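Local coordinates for LacI family sugar-binding transcriptional regulator (Enterococcus faecalis V583, PDB 4RK0), which binds ribose and probably acts as a sugar-responsive, DNA-binding transcriptional regulator of the LacI family, at residues I41-D46 with T57-R62; F67-S72 with E81-K86; K154-E159 with V171-K176; E188-L193 with Y208-Y213. All blocks are in the same frame, centred on the assembly; numbering follows the deposited sequence.

Contact 1 (I41-D46 with T57-R62). Unlike the reference sequence in segment 41-46: Ile41 (reference Met).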
loop_
_atom_site.group_PDB
_atom_site.type_symbol
_atom_site.label_atom_id
_atom_site.label_comp_id
_atom_site.label_asym_id
_atom_site.label_seq_id
_atom_site.Cartn_x
_atom_site.Cartn_y
_atom_site.Cartn_z
ATOM N N ILE A 41 -5.663 4.756 15.807
ATOM C CA ILE A 41 -5.605 3.339 16.184
ATOM C C ILE A 41 -5.964 2.535 14.945
ATOM O O ILE A 41 -7.050 2.672 14.425
ATOM C CB ILE A 41 -6.642 3.020 17.294
ATOM C CG1 ILE A 41 -6.400 3.874 18.539
ATOM C CG2 ILE A 41 -6.645 1.530 17.622
ATOM C CD1 ILE A 41 -4.994 3.841 19.081
ATOM N N LEU A 42 -5.045 1.702 14.470
ATOM C CA LEU A 42 -5.263 1.054 13.198
ATOM C C LEU A 42 -5.750 -0.364 13.393
ATOM O O LEU A 42 -5.103 -1.166 14.063
ATOM C CB LEU A 42 -3.982 1.035 12.379
ATOM C CG LEU A 42 -4.162 0.353 11.024
ATOM C CD1 LEU A 42 -4.997 1.183 10.080
ATOM C CD2 LEU A 42 -2.791 0.067 10.449
ATOM N N CYS A 43 -6.846 -0.672 12.725
ATOM C CA CYS A 43 -7.403 -2.005 12.734
ATOM C C CYS A 43 -7.783 -2.414 11.313
ATOM O O CYS A 43 -8.840 -2.074 10.808
ATOM C CB CYS A 43 -8.639 -2.035 13.605
ATOM S SG CYS A 43 -9.472 -3.671 13.687
ATOM N N ASN A 44 -6.919 -3.176 10.666
ATOM C CA ASN A 44 -7.298 -3.711 9.375
ATOM C C ASN A 44 -7.793 -5.123 9.574
ATOM O O ASN A 44 -7.128 -5.971 10.191
ATOM C CB ASN A 44 -6.171 -3.634 8.338
ATOM C CG ASN A 44 -4.840 -4.009 8.903
ATOM O OD1 ASN A 44 -4.322 -3.313 9.780
ATOM N ND2 ASN A 44 -4.263 -5.101 8.406
ATOM N N ALA A 45 -8.977 -5.362 9.039
ATOM C CA ALA A 45 -9.724 -6.559 9.365
ATOM C C ALA A 45 -9.063 -7.837 8.845
ATOM O O ALA A 45 -9.196 -8.898 9.462
ATOM C CB ALA A 45 -11.131 -6.429 8.827
ATOM N N ASP A 46 -8.327 -7.736 7.737
ATOM C CA ASP A 46 -7.693 -8.912 7.114
ATOM C C ASP A 46 -6.696 -9.609 8.044
ATOM O O ASP A 46 -6.489 -10.824 7.931
ATOM C CB ASP A 46 -6.998 -8.540 5.790
ATOM C CG ASP A 46 -5.754 -7.699 6.005
ATOM O OD1 ASP A 46 -5.866 -6.619 6.606
ATOM O OD2 ASP A 46 -4.658 -8.110 5.593
ATOM N N THR A 57 -14.271 -7.260 17.515
ATOM C CA THR A 57 -15.293 -7.109 18.563
ATOM C C THR A 57 -14.704 -6.545 19.852
ATOM O O THR A 57 -15.362 -5.777 20.551
ATOM C CB THR A 57 -16.053 -8.451 18.825
ATOM O OG1 THR A 57 -15.119 -9.513 19.058
ATOM C CG2 THR A 57 -16.908 -8.799 17.645
ATOM N N GLU A 58 -13.462 -6.879 20.167
ATOM C CA GLU A 58 -12.821 -6.328 21.354
ATOM C C GLU A 58 -12.349 -4.890 21.130
ATOM O O GLU A 58 -12.347 -4.067 22.047
ATOM C CB GLU A 58 -11.645 -7.202 21.767
ATOM C CG GLU A 58 -11.420 -7.290 23.265
ATOM C CD GLU A 58 -10.932 -8.662 23.687
ATOM O OE1 GLU A 58 -10.098 -9.248 22.964
ATOM O OE2 GLU A 58 -11.388 -9.157 24.739
ATOM N N LEU A 59 -11.953 -4.576 19.904
ATOM C CA LEU A 59 -11.509 -3.225 19.609
ATOM C C LEU A 59 -12.680 -2.256 19.637
ATOM O O LEU A 59 -12.605 -1.177 20.263
ATOM C CB LEU A 59 -10.754 -3.175 18.293
ATOM C CG LEU A 59 -10.201 -1.780 17.959
ATOM C CD1 LEU A 59 -8.938 -1.471 18.745
ATOM C CD2 LEU A 59 -9.917 -1.710 16.487
ATOM N N ILE A 60 -13.782 -2.624 19.001
ATOM C CA ILE A 60 -14.939 -1.745 18.966
ATOM C C ILE A 60 -15.458 -1.435 20.387
ATOM O O ILE A 60 -16.197 -0.486 20.551
ATOM C CB ILE A 60 -16.054 -2.284 18.019
ATOM C CG1 ILE A 60 -16.964 -1.168 17.506
ATOM C CG2 ILE A 60 -16.917 -3.383 18.659
ATOM C CD1 ILE A 60 -16.391 -0.418 16.337
ATOM N N ARG A 61 -15.030 -2.189 21.411
ATOM C CA ARG A 61 -15.462 -1.937 22.793
ATOM C C ARG A 61 -14.462 -1.101 23.632
ATOM O O ARG A 61 -14.682 -0.913 24.826
ATOM C CB ARG A 61 -15.726 -3.269 23.506
ATOM C CG ARG A 61 -16.915 -4.026 22.975
ATOM C CD ARG A 61 -16.988 -5.435 23.545
ATOM N NE ARG A 61 -18.335 -5.991 23.390
ATOM C CZ ARG A 61 -18.851 -6.452 22.252
ATOM N NH1 ARG A 61 -20.094 -6.926 22.247
ATOM N NH2 ARG A 61 -18.144 -6.442 21.118
ATOM N N ARG A 62 -13.363 -0.652 23.033
ATOM C CA ARG A 62 -12.411 0.212 23.726
ATOM C C ARG A 62 -13.014 1.591 23.852
ATOM O O ARG A 62 -13.825 2.001 23.002
ATOM C CB ARG A 62 -11.114 0.383 22.944
ATOM C CG ARG A 62 -10.401 -0.890 22.551
ATOM C CD ARG A 62 -10.196 -1.884 23.678
ATOM N NE ARG A 62 -9.577 -3.061 23.079
ATOM C CZ ARG A 62 -8.309 -3.437 23.227
ATOM N NH1 ARG A 62 -7.885 -4.502 22.578
ATOM N NH2 ARG A 62 -7.469 -2.776 24.018
#
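Leu59 reaches the sheet with CG anti to its backbone N (chi1 -177°), which sends the two methyls towards Ile41 and Cys43; Ile41 answers with CG2, the branch anti to its own N. The contact lays helix 54-59 on strand 39-44, an edge strand, within this chain, of the N-terminal sheet in the periplasmic-binding-protein-like fold; the helix belongs to the crossover that passes strand 9-14 and returns to strand 66-69. Each Leu59 methyl has its own partner. CD1 meets CG2 of Ile41 at 3.9 Å, the two side chains crossing at a slant. CD2 lies over the CB and SG of Cys43, where the modelled separation is too short to be trusted, so only the neighbourhood counts. The backbones stay well apart, with the CA atoms of Cys43 and Leu59 8.1 Å from each other, and the gap is filled by apolar side chains, with no hydrogen bond between the segments. Ile13 of strand 9-14 touches both Cys43 and Leu59 and continues this buried layer. The strand edge also serves dimerisation: Ile41 pairs in an antiparallel ladder with a strand of the second subunit, and Ile39 of the second subunit packs on Leu59. At the far end of the strand Asn44 ND2 donates to Asp46 OD1 at 2.8 Å, on the syn side of the carboxylate, while Asp46 OD2 forms a salt bridge with Arg27 of the second subunit. A type I turn runs from Leu59 to Arg62, and Arg62 NE folds back to Glu58 O at 3.1 Å, approaching from above the carbonyl plane.

Contact 2 (F67-S72 with E81-K86)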
loop_
_atom_site.group_PDB
_atom_site.type_symbol
_atom_site.label_atom_id
_atom_site.label_comp_id
_atom_site.label_asym_id
_atom_site.label_seq_id
_atom_site.Cartn_x
_atom_site.Cartn_y
_atom_site.Cartn_z
ATOM N N PHE A 67 -14.643 6.550 16.186
ATOM C CA PHE A 67 -14.351 5.447 15.249
ATOM C C PHE A 67 -14.690 5.806 13.813
ATOM O O PHE A 67 -15.764 6.314 13.526
ATOM C CB PHE A 67 -15.170 4.166 15.581
ATOM C CG PHE A 67 -14.591 3.330 16.685
ATOM C CD1 PHE A 67 -13.494 2.522 16.449
ATOM C CD2 PHE A 67 -15.158 3.327 17.961
ATOM C CE1 PHE A 67 -12.954 1.736 17.467
ATOM C CE2 PHE A 67 -14.619 2.550 18.980
ATOM C CZ PHE A 67 -13.517 1.757 18.734
ATOM N N VAL A 68 -13.770 5.495 12.900
ATOM C CA VAL A 68 -14.083 5.494 11.468
ATOM C C VAL A 68 -14.248 4.016 11.060
ATOM O O VAL A 68 -13.321 3.243 11.276
ATOM C CB VAL A 68 -12.896 6.075 10.646
ATOM C CG1 VAL A 68 -13.227 6.067 9.167
ATOM C CG2 VAL A 68 -12.557 7.488 11.119
ATOM N N ILE A 69 -15.374 3.682 10.450
ATOM C CA ILE A 69 -15.751 2.291 10.141
ATOM C C ILE A 69 -15.977 2.144 8.642
ATOM O O ILE A 69 -16.940 2.617 8.080
ATOM C CB ILE A 69 -16.978 1.779 10.970
ATOM C CG1 ILE A 69 -16.689 1.928 12.470
ATOM C CG2 ILE A 69 -17.247 0.314 10.605
ATOM C CD1 ILE A 69 -17.883 1.812 13.394
ATOM N N ALA A 70 -15.015 1.487 7.997
ATOM C CA ALA A 70 -15.055 1.281 6.580
ATOM C C ALA A 70 -15.274 -0.204 6.224
ATOM O O ALA A 70 -15.289 -0.533 5.047
ATOM C CB ALA A 70 -13.742 1.758 5.940
ATOM N N SER A 71 -15.398 -1.078 7.229
ATOM C CA SER A 71 -15.510 -2.539 7.030
ATOM C C SER A 71 -16.909 -2.996 7.415
ATOM O O SER A 71 -17.421 -2.573 8.443
ATOM C CB SER A 71 -14.450 -3.258 7.903
ATOM O OG SER A 71 -14.716 -4.646 8.058
ATOM N N SER A 72 -17.520 -3.852 6.592
ATOM C CA SER A 72 -18.850 -4.440 6.868
ATOM C C SER A 72 -18.836 -5.532 7.947
ATOM O O SER A 72 -19.893 -6.021 8.314
ATOM C CB SER A 72 -19.436 -5.048 5.585
ATOM O OG SER A 72 -18.517 -6.000 5.071
ATOM N N GLU A 81 -25.145 -1.601 20.389
ATOM C CA GLU A 81 -24.859 -2.043 21.747
ATOM C C GLU A 81 -23.553 -1.512 22.355
ATOM O O GLU A 81 -23.381 -1.549 23.574
ATOM C CB GLU A 81 -24.923 -3.578 21.832
ATOM C CG GLU A 81 -23.724 -4.323 21.268
ATOM C CD GLU A 81 -23.965 -5.820 21.114
ATOM O OE1 GLU A 81 -25.136 -6.263 21.170
ATOM O OE2 GLU A 81 -22.973 -6.561 20.929
ATOM N N THR A 82 -22.633 -1.013 21.527
ATOM C CA THR A 82 -21.361 -0.522 22.025
ATOM C C THR A 82 -21.280 0.997 21.913
ATOM O O THR A 82 -21.209 1.698 22.921
ATOM C CB THR A 82 -20.187 -1.158 21.253
ATOM O OG1 THR A 82 -20.371 -0.936 19.849
ATOM C CG2 THR A 82 -20.121 -2.663 21.506
ATOM N N LEU A 83 -21.298 1.503 20.685
ATOM C CA LEU A 83 -21.012 2.905 20.450
ATOM C C LEU A 83 -22.233 3.812 20.680
ATOM O O LEU A 83 -22.092 4.866 21.282
ATOM C CB LEU A 83 -20.479 3.112 19.027
ATOM C CG LEU A 83 -19.291 2.259 18.561
ATOM C CD1 LEU A 83 -18.860 2.761 17.188
ATOM C CD2 LEU A 83 -18.115 2.322 19.529
ATOM N N ARG A 84 -23.405 3.467 20.148
ATOM C CA ARG A 84 -24.583 4.318 20.396
ATOM C C ARG A 84 -24.966 4.266 21.870
ATOM O O ARG A 84 -25.349 5.280 22.437
ATOM C CB ARG A 84 -25.793 3.934 19.545
ATOM C CG ARG A 84 -25.843 4.597 18.181
ATOM C CD ARG A 84 -26.824 3.867 17.278
ATOM N NE ARG A 84 -26.986 4.505 15.973
ATOM C CZ ARG A 84 -26.845 3.895 14.796
ATOM N NH1 ARG A 84 -26.558 2.592 14.718
ATOM N NH2 ARG A 84 -27.016 4.594 13.681
ATOM N N ALA A 85 -24.846 3.092 22.478
ATOM C CA ALA A 85 -25.133 2.931 23.897
ATOM C C ALA A 85 -24.155 3.712 24.773
ATOM O O ALA A 85 -24.514 4.150 25.859
ATOM C CB ALA A 85 -25.108 1.463 24.273
ATOM N N LYS A 86 -22.923 3.898 24.316
ATOM C CA LYS A 86 -21.914 4.602 25.137
ATOM C C LYS A 86 -21.720 6.054 24.688
ATOM O O LYS A 86 -20.914 6.785 25.264
ATOM C CB LYS A 86 -20.578 3.852 25.127
ATOM C CG LYS A 86 -20.607 2.505 25.839
ATOM C CD LYS A 86 -19.455 1.596 25.420
ATOM C CE LYS A 86 -18.096 2.130 25.835
ATOM N NZ LYS A 86 -17.010 1.277 25.282
#
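Leu83 carries this contact from the helix side, touching Phe67 and Ile69, two residues of strand 66-69 that face the same way. The aromatic part comes first: Leu83 CD2 lies 3.5 Å from both CD2 and CE2 of Phe67, so the methyl straddles one bond of the ring and meets it obliquely. CD1 of Leu83 is slightly farther from the same corner, 3.8 Å from Phe67 CD2. The two side chains cross at about a right angle, Phe67 CG standing anti to the carbonyl carbon (chi1 -81°). The purely aliphatic part is a single meeting of methyl ends, Ile69 CD1 with Leu83 CD1 at 4.0 Å, the two side chains reaching toward each other tip to tip. Polar groups make no hydrogen bond between the segments and act at the margins. Helix 76-86 has a wider, pi-type turn at 81-84, and Lys86 N makes weak bonds to Thr82 O and Leu83 O. Away from the contact, Arg84 forms a salt bridge with Glu99 and Glu81 another with Arg61. In the fold this is the first half of the beta-alpha-beta unit of strand 66-69, helix 76-86 and strand 90-93: Phe90 of the returning strand touches both Phe67 and Leu83, Ile60 and Ile74 touch Ile69, and on the opposite face of the sheet Val68 packs against helix 233-249.

Contact 3 (K154-E159 with V171-K176)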
loop_
_atom_site.group_PDB
_atom_site.type_symbol
_atom_site.label_atom_id
_atom_site.label_comp_id
_atom_site.label_asym_id
_atom_site.label_seq_id
_atom_site.Cartn_x
_atom_site.Cartn_y
_atom_site.Cartn_z
ATOM N N LYS A 154 -24.743 -7.488 -24.229
ATOM C CA LYS A 154 -24.521 -8.744 -23.485
ATOM C C LYS A 154 -23.447 -8.540 -22.426
ATOM O O LYS A 154 -22.341 -8.092 -22.731
ATOM C CB LYS A 154 -24.127 -9.866 -24.451
ATOM C CG LYS A 154 -25.222 -10.180 -25.471
ATOM C CD LYS A 154 -24.675 -10.532 -26.848
ATOM C CE LYS A 154 -25.800 -10.767 -27.850
ATOM N NZ LYS A 154 -25.275 -11.195 -29.175
ATOM N N VAL A 155 -23.816 -8.797 -21.178
ATOM C CA VAL A 155 -22.921 -8.692 -20.034
ATOM C C VAL A 155 -22.836 -10.031 -19.340
ATOM O O VAL A 155 -23.864 -10.638 -19.053
ATOM C CB VAL A 155 -23.460 -7.706 -18.989
ATOM C CG1 VAL A 155 -22.479 -7.574 -17.831
ATOM C CG2 VAL A 155 -23.776 -6.357 -19.612
ATOM N N GLN A 156 -21.613 -10.496 -19.081
ATOM C CA GLN A 156 -21.408 -11.642 -18.245
ATOM C C GLN A 156 -20.610 -11.292 -16.995
ATOM O O GLN A 156 -19.676 -10.496 -17.007
ATOM C CB GLN A 156 -20.738 -12.770 -19.040
ATOM C CG GLN A 156 -20.384 -13.987 -18.194
ATOM C CD GLN A 156 -19.881 -15.163 -19.016
ATOM O OE1 GLN A 156 -20.020 -15.196 -20.245
ATOM N NE2 GLN A 156 -19.286 -16.136 -18.338
ATOM N N LEU A 157 -21.030 -11.914 -15.919
ATOM C CA LEU A 157 -20.481 -11.725 -14.587
ATOM C C LEU A 157 -19.514 -12.860 -14.271
ATOM O O LEU A 157 -19.886 -14.034 -14.366
ATOM C CB LEU A 157 -21.627 -11.718 -13.581
ATOM C CG LEU A 157 -21.272 -11.383 -12.141
ATOM C CD1 LEU A 157 -20.639 -10.008 -12.074
ATOM C CD2 LEU A 157 -22.510 -11.447 -11.258
ATOM N N ILE A 158 -18.277 -12.528 -13.917
ATOM C CA ILE A 158 -17.370 -13.531 -13.333
ATOM C C ILE A 158 -17.024 -13.125 -11.923
ATOM O O ILE A 158 -16.557 -12.017 -11.696
ATOM C CB ILE A 158 -16.096 -13.739 -14.168
ATOM C CG1 ILE A 158 -16.465 -14.331 -15.532
ATOM C CG2 ILE A 158 -15.103 -14.637 -13.418
ATOM C CD1 ILE A 158 -15.318 -14.424 -16.507
ATOM N N GLU A 159 -17.291 -14.010 -10.965
ATOM C CA GLU A 159 -16.981 -13.733 -9.559
ATOM C C GLU A 159 -15.620 -14.259 -9.218
ATOM O O GLU A 159 -15.202 -15.350 -9.658
ATOM C CB GLU A 159 -18.053 -14.309 -8.620
ATOM C CG GLU A 159 -19.437 -13.784 -8.954
ATOM C CD GLU A 159 -20.537 -14.414 -8.134
ATOM O OE1 GLU A 159 -20.507 -15.634 -7.907
ATOM O OE2 GLU A 159 -21.445 -13.676 -7.726
ATOM N N VAL A 171 -8.719 -15.229 -15.295
ATOM C CA VAL A 171 -8.332 -15.156 -16.688
ATOM C C VAL A 171 -8.689 -16.420 -17.485
ATOM O O VAL A 171 -9.185 -16.318 -18.612
ATOM C CB VAL A 171 -6.868 -14.703 -16.863
ATOM C CG1 VAL A 171 -6.443 -14.836 -18.319
ATOM C CG2 VAL A 171 -6.692 -13.266 -16.371
ATOM N N PRO A 172 -8.503 -17.600 -16.892
ATOM C CA PRO A 172 -8.893 -18.811 -17.652
ATOM C C PRO A 172 -10.366 -18.828 -18.080
ATOM O O PRO A 172 -10.680 -19.185 -19.215
ATOM C CB PRO A 172 -8.547 -19.960 -16.676
ATOM C CG PRO A 172 -7.429 -19.412 -15.845
ATOM C CD PRO A 172 -7.646 -17.916 -15.734
ATOM N N GLU A 173 -11.272 -18.411 -17.200
ATOM C CA GLU A 173 -12.672 -18.387 -17.568
ATOM C C GLU A 173 -12.931 -17.334 -18.654
ATOM O O GLU A 173 -13.652 -17.576 -19.619
ATOM C CB GLU A 173 -13.558 -18.177 -16.338
ATOM C CG GLU A 173 -14.213 -19.445 -15.805
ATOM C CD GLU A 173 -15.541 -19.739 -16.483
ATOM O OE1 GLU A 173 -16.412 -18.835 -16.494
ATOM O OE2 GLU A 173 -15.714 -20.866 -17.002
ATOM N N ILE A 174 -12.313 -16.170 -18.531
ATOM C CA ILE A 174 -12.506 -15.127 -19.559
ATOM C C ILE A 174 -12.096 -15.586 -20.954
ATOM O O ILE A 174 -12.748 -15.274 -21.962
ATOM C CB ILE A 174 -11.710 -13.871 -19.200
ATOM C CG1 ILE A 174 -12.278 -13.254 -17.912
ATOM C CG2 ILE A 174 -11.752 -12.860 -20.324
ATOM C CD1 ILE A 174 -11.347 -12.296 -17.219
ATOM N N LEU A 175 -10.999 -16.328 -21.014
ATOM C CA LEU A 175 -10.498 -16.806 -22.286
ATOM C C LEU A 175 -11.438 -17.786 -22.988
ATOM O O LEU A 175 -11.346 -17.958 -24.195
ATOM C CB LEU A 175 -9.123 -17.418 -22.092
ATOM C CG LEU A 175 -8.034 -16.445 -21.648
ATOM C CD1 LEU A 175 -6.769 -17.267 -21.433
ATOM C CD2 LEU A 175 -7.812 -15.302 -22.644
ATOM N N LYS A 176 -12.353 -18.401 -22.241
ATOM C CA LYS A 176 -13.370 -19.272 -22.819
ATOM C C LYS A 176 -14.557 -18.513 -23.417
ATOM O O LYS A 176 -15.373 -19.120 -24.078
ATOM C CB LYS A 176 -13.884 -20.259 -21.763
ATOM C CG LYS A 176 -12.915 -21.378 -21.421
ATOM C CD LYS A 176 -13.502 -22.275 -20.342
ATOM C CE LYS A 176 -12.682 -23.534 -20.134
ATOM N NZ LYS A 176 -11.395 -23.243 -19.449
#
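Ile158 and Ile174 point obliquely toward each other and pass side by side, the tip of the strand residue meeting the flank of the helix residue. CD1 of Ile158 presses against CG1 of Ile174 at 3.5 Å and lies 4.0 Å from the backbone N of the same residue, so the methyl comes in at the root of the side chain, close to the helix backbone. An extended chain takes it there: CG1 of Ile158 is anti to the carbonyl carbon and chi2 is 173°, which carries CD1 out toward the helix. The same methyl also meets Glu173 CB at 4.1 Å and thus sits between two consecutive helix residues. The beta-alpha unit formed here by strand 154-159 and helix 164-175 lies at the edge of the parallel sheet of the C-terminal subdomain of the periplasmic-binding-protein-like fold. Helix and strand run nearly antiparallel, at 158°, with their axes 9.8 Å apart at closest approach. Near the surface, Glu173 bends at chi2 and turns its carboxylate towards the amide end of Gln156, but OE1 and NE2 remain 4.4 Å apart, too far for a hydrogen bond. Ile129 of strand 127-132 touches Ile158 and also the chain of Gln156; the buried Ile174 packs on Leu193 of helix 187-199 and on Tyr208. The helix is kinked around Pro172, and Leu175 N still bonds to Val171 O at 3.0 Å.

Contact 4 (E188-L193 with Y208-Y213)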
loop_
_atom_site.group_PDB
_atom_site.type_symbol
_atom_site.label_atom_id
_atom_site.label_comp_id
_atom_site.label_asym_id
_atom_site.label_seq_id
_atom_site.Cartn_x
_atom_site.Cartn_y
_atom_site.Cartn_z
ATOM N N GLU A 188 -7.018 -3.358 -8.473
ATOM C CA GLU A 188 -6.276 -4.578 -8.112
ATOM C C GLU A 188 -6.726 -5.794 -8.938
ATOM O O GLU A 188 -5.893 -6.542 -9.454
ATOM C CB GLU A 188 -6.411 -4.868 -6.610
ATOM C CG GLU A 188 -5.689 -3.860 -5.735
ATOM C CD GLU A 188 -5.126 -4.463 -4.454
ATOM O OE1 GLU A 188 -5.821 -5.257 -3.790
ATOM O OE2 GLU A 188 -3.980 -4.139 -4.090
ATOM N N ILE A 189 -8.032 -5.993 -9.103
ATOM C CA ILE A 189 -8.492 -7.026 -10.039
ATOM C C ILE A 189 -7.923 -6.832 -11.446
ATOM O O ILE A 189 -7.538 -7.809 -12.106
ATOM C CB ILE A 189 -10.019 -7.079 -10.128
ATOM C CG1 ILE A 189 -10.547 -7.634 -8.813
ATOM C CG2 ILE A 189 -10.473 -7.947 -11.290
ATOM C CD1 ILE A 189 -12.066 -7.712 -8.702
ATOM N N ALA A 190 -7.975 -5.597 -11.945
ATOM C CA ALA A 190 -7.463 -5.275 -13.255
ATOM C C ALA A 190 -5.974 -5.641 -13.396
ATOM O O ALA A 190 -5.545 -6.135 -14.450
ATOM C CB ALA A 190 -7.608 -3.785 -13.524
ATOM N N PHE A 191 -5.197 -5.342 -12.371
ATOM C CA PHE A 191 -3.769 -5.721 -12.415
ATOM C C PHE A 191 -3.604 -7.229 -12.528
ATOM O O PHE A 191 -2.696 -7.738 -13.237
ATOM C CB PHE A 191 -2.966 -5.172 -11.233
ATOM C CG PHE A 191 -3.033 -3.681 -11.081
ATOM C CD1 PHE A 191 -3.230 -2.843 -12.187
ATOM C CD2 PHE A 191 -2.921 -3.113 -9.823
ATOM C CE1 PHE A 191 -3.318 -1.467 -12.038
ATOM C CE2 PHE A 191 -3.019 -1.746 -9.671
ATOM C CZ PHE A 191 -3.216 -0.927 -10.783
ATOM N N GLY A 192 -4.497 -7.964 -11.899
ATOM C CA GLY A 192 -4.470 -9.427 -11.960
ATOM C C GLY A 192 -4.759 -9.934 -13.345
ATOM O O GLY A 192 -4.085 -10.830 -13.837
ATOM N N LEU A 193 -5.785 -9.355 -13.959
ATOM C CA LEU A 193 -6.098 -9.565 -15.374
ATOM C C LEU A 193 -4.927 -9.337 -16.292
ATOM O O LEU A 193 -4.625 -10.201 -17.154
ATOM C CB LEU A 193 -7.286 -8.694 -15.806
ATOM C CG LEU A 193 -8.608 -8.944 -15.059
ATOM C CD1 LEU A 193 -9.671 -7.949 -15.503
ATOM C CD2 LEU A 193 -9.094 -10.335 -15.306
ATOM N N TYR A 208 -8.041 -7.478 -25.598
ATOM C CA TYR A 208 -9.055 -7.127 -24.616
ATOM C C TYR A 208 -8.894 -5.703 -24.170
ATOM O O TYR A 208 -7.796 -5.259 -23.900
ATOM C CB TYR A 208 -8.974 -8.008 -23.391
ATOM C CG TYR A 208 -9.312 -9.443 -23.636
ATOM C CD1 TYR A 208 -8.327 -10.348 -24.001
ATOM C CD2 TYR A 208 -10.613 -9.912 -23.492
ATOM C CE1 TYR A 208 -8.630 -11.679 -24.236
ATOM C CE2 TYR A 208 -10.917 -11.248 -23.706
ATOM C CZ TYR A 208 -9.913 -12.131 -24.066
ATOM O OH TYR A 208 -10.192 -13.456 -24.295
ATOM N N SER A 209 -10.026 -5.005 -24.129
ATOM C CA SER A 209 -10.135 -3.672 -23.579
ATOM C C SER A 209 -10.505 -3.878 -22.141
ATOM O O SER A 209 -11.416 -4.668 -21.841
ATOM C CB SER A 209 -11.235 -2.872 -24.314
ATOM O OG SER A 209 -10.793 -2.379 -25.563
ATOM N N ILE A 210 -9.787 -3.192 -21.252
ATOM C CA ILE A 210 -10.049 -3.252 -19.839
ATOM C C ILE A 210 -10.195 -1.868 -19.234
ATOM O O ILE A 210 -9.376 -0.987 -19.465
ATOM C CB ILE A 210 -8.889 -3.954 -19.087
ATOM C CG1 ILE A 210 -8.689 -5.359 -19.686
ATOM C CG2 ILE A 210 -9.151 -3.993 -17.586
ATOM C CD1 ILE A 210 -7.564 -6.176 -19.087
ATOM N N ILE A 211 -11.212 -1.740 -18.384
ATOM C CA ILE A 211 -11.405 -0.557 -17.546
ATOM C C ILE A 211 -11.509 -0.996 -16.089
ATOM O O ILE A 211 -12.258 -1.948 -15.750
ATOM C CB ILE A 211 -12.671 0.270 -17.933
ATOM C CG1 ILE A 211 -12.831 1.496 -17.019
ATOM C CG2 ILE A 211 -13.932 -0.577 -17.877
ATOM C CD1 ILE A 211 -13.704 2.578 -17.637
ATOM N N GLY A 212 -10.757 -0.293 -15.246
ATOM C CA GLY A 212 -10.677 -0.527 -13.844
ATOM C C GLY A 212 -11.561 0.363 -12.993
ATOM O O GLY A 212 -12.436 1.045 -13.498
ATOM N N TYR A 213 -11.300 0.363 -11.685
ATOM C CA TYR A 213 -11.952 1.255 -10.770
ATOM C C TYR A 213 -11.054 1.621 -9.568
ATOM O O TYR A 213 -10.523 0.746 -8.874
ATOM C CB TYR A 213 -13.259 0.620 -10.311
ATOM C CG TYR A 213 -14.331 1.615 -9.902
ATOM C CD1 TYR A 213 -14.248 2.311 -8.693
ATOM C CD2 TYR A 213 -15.446 1.836 -10.699
ATOM C CE1 TYR A 213 -15.231 3.227 -8.319
ATOM C CE2 TYR A 213 -16.454 2.715 -10.293
ATOM C CZ TYR A 213 -16.320 3.417 -9.107
ATOM O OH TYR A 213 -17.284 4.336 -8.705
#
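Ile210 leaves strand 209-211 with its CB directed at helix 187-199, and its two branches go to different helix residues. From CB the short branch ends at once in CG2, which faces CB of Ala190 at 4.4 Å, a loose van der Waals approach. The longer branch starts at CG1, anti to the carbonyl carbon, and runs fully extended (chi2 179°) to CD1. That terminal methyl lies 4.1 Å from CB of Leu193, one helical turn on from Ala190, so the isoleucine spans two positions on the inward face of the helix. Helix and strand are the second and third elements of the beta-alpha-beta unit that begins with strand 181-184, in the C-terminal subdomain of the periplasmic-binding-protein-like fold. Ile182 and Ala184 of that neighbouring strand touch Leu193 and Ala190 respectively. Two residues beyond Ile210 the backbone itself takes over: Gly212 CA comes within 4.5 Å of Ala190 CB, and the CA atoms of these two residues are 5.8 Å apart, an approach suited to a small methyl opposite bare backbone. Towards the ribose the surroundings turn polar. Asn186, which lines the sugar pocket, accepts a hydrogen bond from Ile189 N at its OD1, and the ring of Tyr213 makes a cation-pi interaction with Arg143, another pocket residue. At the opposite end of the strand Ser209 OG bonds to Ala271 N.

Overall arrangement
All four contacts set a helix on a strand through mainly apolar side chains, yet they fall in two groups on opposite sides of the chain's centre. Contacts 1 and 2 share the N-terminal sheet and are stitched together by the Arg61 to Glu81 salt bridge; contacts 3 and 4 share the C-terminal sheet and meet where Ile174 packs on Leu193. Contacts 1, 2 and 4 are buried, contact 3 only partly, with the polar ends of Gln156 and Glu173 near the surface. Contact 2 alone uses an aromatic ring across its segments, and contact 4 alone brings glycine backbone to the helix. Contact 1 adjoins the second subunit extensively, contact 4 slightly.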